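Local atomic coordinates of putative sugar binding protein (Bacteroides vulgatus ATCC 8482, PDB entry 3KEZ), a protein that probably binds sugars at the bacterial outer membrane, as a calcium-containing member of the SusD family of nutrient-binding proteins. Residues M284-C288 against S289-L293; S307-K310 against K311-A314. All coordinates share one frame; numbering follows the deposited sequence.

Interaction 1 (M284-C288 against S289-L293); sequences MCITC and SFYQL
Thr287 caps helix 288-295, meeting Phe290 and Tyr291 of its first turn: it sits at the N-cap between strand 284-286 and the helix, a strand-to-helix junction closed by local contacts. Thr287 OG1 lies between its own backbone N and carbonyl carbon (chi1 53°), which turns the hydroxyl back over the first turn, where it accepts a weak capping bond from Phe290 N (3.4 Å). The carbonyl of Thr287 does the firmer work: Tyr291 N reaches its O at 3.1 Å in an almost straight bond, while Phe290 N adds a weak, bent one. One residue on, Gln292 N bonds to Cys288 O at 2.9 Å, the next i to i+4 helix bond. Thr287 OG1 is also hydrogen-bonded to Asp53 O, so the capping hydroxyl ties the junction to a neighbouring loop. Ile286, the last strand residue, divides its two branches between the aromatic residues. The CG2 branch lies obliquely against the Phe290 ring, 3.8 Å from its CD2, the two side chains crossing at about a right angle. Both aromatic side chains have CG opposite the backbone N but, as neighbours on the helix, they leave it in different directions, and the Tyr291 hydroxyl goes on to bond Asp418. Gln292 sends its amide NE2 to Asp416, its CG passing Cys288 O on the way. The other arm of Ile286, extended through CG1, sets CD1 3.5 Å from Tyr291 CB.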
loop_
_atom_site.group_PDB
_atom_site.type_symbol
_atom_site.label_atom_id
_atom_site.label_comp_id
_atom_site.label_asym_id
_atom_site.label_seq_id
_atom_site.Cartn_x
_atom_site.Cartn_y
_atom_site.Cartn_z
HETATM N N MSE A 284 15.575 1.703 7.948
HETATM C CA MSE A 284 15.096 2.766 7.073
HETATM C C MSE A 284 14.628 3.963 7.904
HETATM O O MSE A 284 13.985 3.787 8.949
HETATM C CB MSE A 284 14.004 2.233 6.149
HETATM C CG MSE A 284 12.808 1.644 6.871
HETATM SE SE MSE A 284 11.438 0.802 5.749
HETATM C CE MSE A 284 10.488 2.339 5.126
ATOM N N CYS A 285 15.005 5.176 7.469
ATOM C CA CYS A 285 14.683 6.410 8.209
ATOM C C CYS A 285 14.153 7.482 7.244
ATOM O O CYS A 285 14.159 7.291 6.013
ATOM C CB CYS A 285 15.931 6.934 8.901
ATOM S SG CYS A 285 17.255 7.350 7.745
ATOM N N ILE A 286 13.708 8.611 7.789
ATOM C CA ILE A 286 13.287 9.718 6.931
ATOM C C ILE A 286 14.522 10.412 6.351
ATOM O O ILE A 286 15.584 10.387 6.948
ATOM C CB ILE A 286 12.409 10.746 7.644
ATOM C CG1 ILE A 286 13.186 11.511 8.708
ATOM C CG2 ILE A 286 11.117 10.108 8.192
ATOM C CD1 ILE A 286 12.336 12.523 9.474
ATOM N N THR A 287 14.383 11.005 5.165
ATOM C CA THR A 287 15.432 11.841 4.603
ATOM C C THR A 287 15.437 13.216 5.303
ATOM O O THR A 287 14.438 13.621 5.911
ATOM C CB THR A 287 15.242 12.035 3.103
ATOM O OG1 THR A 287 13.914 12.521 2.893
ATOM C CG2 THR A 287 15.452 10.664 2.326
ATOM N N CYS A 288 16.555 13.926 5.229
ATOM C CA CYS A 288 16.596 15.290 5.777
ATOM C C CYS A 288 15.582 16.225 5.141
ATOM O O CYS A 288 14.952 17.045 5.824
ATOM C CB CYS A 288 17.983 15.879 5.617
ATOM S SG CYS A 288 19.217 15.034 6.664
ATOM N N SER A 289 15.467 16.142 3.822
ATOM C CA SER A 289 14.502 16.974 3.100
ATOM C C SER A 289 13.061 16.735 3.590
ATOM O O SER A 289 12.292 17.688 3.710
ATOM C CB SER A 289 14.578 16.766 1.577
ATOM O OG SER A 289 14.410 15.411 1.171
ATOM N N PHE A 290 12.704 15.486 3.899
ATOM C CA PHE A 290 11.350 15.229 4.388
ATOM C C PHE A 290 11.172 15.762 5.831
ATOM O O PHE A 290 10.150 16.349 6.155
ATOM C CB PHE A 290 10.977 13.759 4.364
ATOM C CG PHE A 290 9.625 13.497 4.977
ATOM C CD1 PHE A 290 8.482 13.779 4.271
ATOM C CD2 PHE A 290 9.505 13.020 6.262
ATOM C CE1 PHE A 290 7.223 13.539 4.830
ATOM C CE2 PHE A 290 8.280 12.818 6.827
ATOM C CZ PHE A 290 7.120 13.072 6.092
ATOM N N TYR A 291 12.172 15.541 6.678
ATOM C CA TYR A 291 12.157 16.130 8.023
ATOM C C TYR A 291 11.982 17.653 7.973
ATOM O O TYR A 291 11.158 18.214 8.710
ATOM C CB TYR A 291 13.412 15.740 8.792
ATOM C CG TYR A 291 13.471 16.252 10.206
ATOM C CD1 TYR A 291 12.408 16.072 11.078
ATOM C CD2 TYR A 291 14.590 16.940 10.666
ATOM C CE1 TYR A 291 12.454 16.529 12.373
ATOM C CE2 TYR A 291 14.652 17.419 11.971
ATOM C CZ TYR A 291 13.588 17.207 12.813
ATOM O OH TYR A 291 13.649 17.678 14.065
ATOM N N GLN A 292 12.732 18.315 7.083
ATOM C CA GLN A 292 12.617 19.769 6.926
ATOM C C GLN A 292 11.246 20.232 6.408
ATOM O O GLN A 292 10.692 21.216 6.924
ATOM C CB GLN A 292 13.748 20.307 6.087
ATOM C CG GLN A 292 15.061 20.179 6.870
ATOM C CD GLN A 292 16.277 20.614 6.101
ATOM O OE1 GLN A 292 16.223 20.874 4.887
ATOM N NE2 GLN A 292 17.415 20.649 6.799
ATOM N N LEU A 293 10.692 19.517 5.435
ATOM C CA LEU A 293 9.307 19.748 4.975
ATOM C C LEU A 293 8.309 19.605 6.122
ATOM O O LEU A 293 7.410 20.444 6.286
ATOM C CB LEU A 293 8.966 18.777 3.818
ATOM C CG LEU A 293 7.550 18.238 3.486
ATOM C CD1 LEU A 293 7.654 17.371 2.281
ATOM C CD2 LEU A 293 6.910 17.399 4.555
#

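Interaction 2 (S307-K310 against K311-A314); sequences SFDK and KYYA
With chi1 near -59° in Lys310 and -47° in Tyr312, each CG stands opposite its own carbonyl carbon, and the two side chains run alongside each other in the same direction. Lys310 CB thereby lies over one face of the Tyr312 ring, 3.6 Å from its centroid, a CH-pi contact offset toward the rim at CE2. Asp309 has its CG opposite the backbone N instead (chi1 178°), which carries OD2 to the ring edges of both tyrosines, 3.6 Å from Tyr312 CD2 and equally far from Tyr313 CD2. Its carboxylate is nearly coplanar with the Tyr313 ring but almost perpendicular to that of Tyr312. An alanine in place of Tyr312 would take away the ring under Lys310 CB and would probably leave that lysine freer to turn, with Lys421 losing its cation-pi partner. The backbone closes the turn through Tyr312 N to Asp309 O and Asp309 N to Tyr313 O, both 2.8 Å. Beyond them Ala314 CB touches Phe308 CE2 at 3.6 Å, across an antiparallel non-hydrogen-bonded pair. Tyr312 and Tyr313 both face Asp309, so the tight end of this surface beta hairpin carries a classic beta bulge.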
loop_
_atom_site.group_PDB
_atom_site.type_symbol
_atom_site.label_atom_id
_atom_site.label_comp_id
_atom_site.label_asym_id
_atom_site.label_seq_id
_atom_site.Cartn_x
_atom_site.Cartn_y
_atom_site.Cartn_z
ATOM N N SER A 307 10.616 9.021 15.847
ATOM C CA SER A 307 11.452 8.500 16.935
ATOM C C SER A 307 12.890 8.783 16.573
ATOM O O SER A 307 13.399 8.302 15.567
ATOM C CB SER A 307 11.289 6.996 17.124
ATOM O OG SER A 307 10.061 6.690 17.732
ATOM N N PHE A 308 13.551 9.604 17.383
ATOM C CA PHE A 308 14.907 10.058 17.076
ATOM C C PHE A 308 15.962 9.217 17.798
ATOM O O PHE A 308 15.920 9.065 19.016
ATOM C CB PHE A 308 15.101 11.521 17.478
ATOM C CG PHE A 308 14.258 12.471 16.700
ATOM C CD1 PHE A 308 12.962 12.735 17.092
ATOM C CD2 PHE A 308 14.757 13.093 15.561
ATOM C CE1 PHE A 308 12.168 13.597 16.365
ATOM C CE2 PHE A 308 13.960 13.947 14.816
ATOM C CZ PHE A 308 12.677 14.213 15.222
ATOM N N ASP A 309 16.895 8.672 17.024
ATOM C CA ASP A 309 18.084 8.033 17.550
ATOM C C ASP A 309 19.072 9.130 17.870
ATOM O O ASP A 309 19.789 9.577 16.982
ATOM C CB ASP A 309 18.689 7.112 16.495
ATOM C CG ASP A 309 19.951 6.454 16.977
ATOM O OD1 ASP A 309 20.115 6.436 18.193
ATOM O OD2 ASP A 309 20.778 6.021 16.151
ATOM N N LYS A 310 19.113 9.553 19.136
ATOM C CA LYS A 310 19.955 10.666 19.570
ATOM C C LYS A 310 19.712 11.872 18.647
ATOM O O LYS A 310 18.560 12.246 18.470
ATOM C CB LYS A 310 21.429 10.252 19.651
ATOM C CG LYS A 310 21.733 9.077 20.625
ATOM C CD LYS A 310 21.012 9.261 21.983
ATOM C CE LYS A 310 21.509 8.315 23.076
ATOM N NZ LYS A 310 21.524 6.921 22.596
ATOM N N LYS A 311 20.755 12.460 18.067
ATOM C CA LYS A 311 20.588 13.485 17.055
ATOM C C LYS A 311 21.114 12.949 15.723
ATOM O O LYS A 311 21.731 13.689 14.961
ATOM C CB LYS A 311 21.285 14.805 17.461
ATOM C CG LYS A 311 20.631 15.532 18.650
ATOM C CD LYS A 311 20.970 17.046 18.716
ATOM C CE LYS A 311 19.934 17.846 19.547
ATOM N NZ LYS A 311 18.486 17.690 19.103
ATOM N N TYR A 312 20.852 11.665 15.426
ATOM C CA TYR A 312 21.450 11.017 14.255
ATOM C C TYR A 312 20.473 10.694 13.115
ATOM O O TYR A 312 20.789 10.944 11.954
ATOM C CB TYR A 312 22.137 9.714 14.647
ATOM C CG TYR A 312 23.029 9.817 15.853
ATOM C CD1 TYR A 312 23.877 10.923 16.039
ATOM C CD2 TYR A 312 23.040 8.800 16.820
ATOM C CE1 TYR A 312 24.710 11.013 17.181
ATOM C CE2 TYR A 312 23.867 8.887 17.955
ATOM C CZ TYR A 312 24.691 9.985 18.125
ATOM O OH TYR A 312 25.487 10.044 19.242
ATOM N N TYR A 313 19.345 10.069 13.479
ATOM C CA TYR A 313 18.324 9.602 12.566
ATOM C C TYR A 313 16.942 9.760 13.189
ATOM O O TYR A 313 16.797 9.768 14.424
ATOM C CB TYR A 313 18.464 8.121 12.306
ATOM C CG TYR A 313 19.799 7.681 11.854
ATOM C CD1 TYR A 313 20.172 7.821 10.531
ATOM C CD2 TYR A 313 20.687 7.090 12.739
ATOM C CE1 TYR A 313 21.420 7.429 10.103
ATOM C CE2 TYR A 313 21.940 6.677 12.316
ATOM C CZ TYR A 313 22.289 6.847 10.990
ATOM O OH TYR A 313 23.512 6.426 10.532
ATOM N N ALA A 314 15.934 9.866 12.333
ATOM C CA ALA A 314 14.556 9.888 12.762
ATOM C C ALA A 314 13.822 8.755 12.069
ATOM O O ALA A 314 13.762 8.689 10.832
ATOM C CB ALA A 314 13.913 11.212 12.439
#

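How the interactions relate
Interactions 1 and 2 are consecutive in the chain, helix 288-295 being followed by strand 306-309, and their centres lie about 11 Å apart. Hairpin strand 313-316 runs beside strand 284-286, where Ile286 N approaches Ala314 O at 3.0 Å, a probable hydrogen bond. Side chains meet as well: Tyr291 CE1 of the helix lies 3.7 Å from Phe308 CZ of the other hairpin strand, and Cys285 SG lies 4.1 Å from Tyr313 CD1. Asp418 links the two again, bonding the Tyr291 hydroxyl and forming a long, weak ion pair with Lys311. The junction is buried and the hairpin turn superficial; both lie away from the calcium site of Asn261, Gln322, Glu325, Asp329 and Asn331.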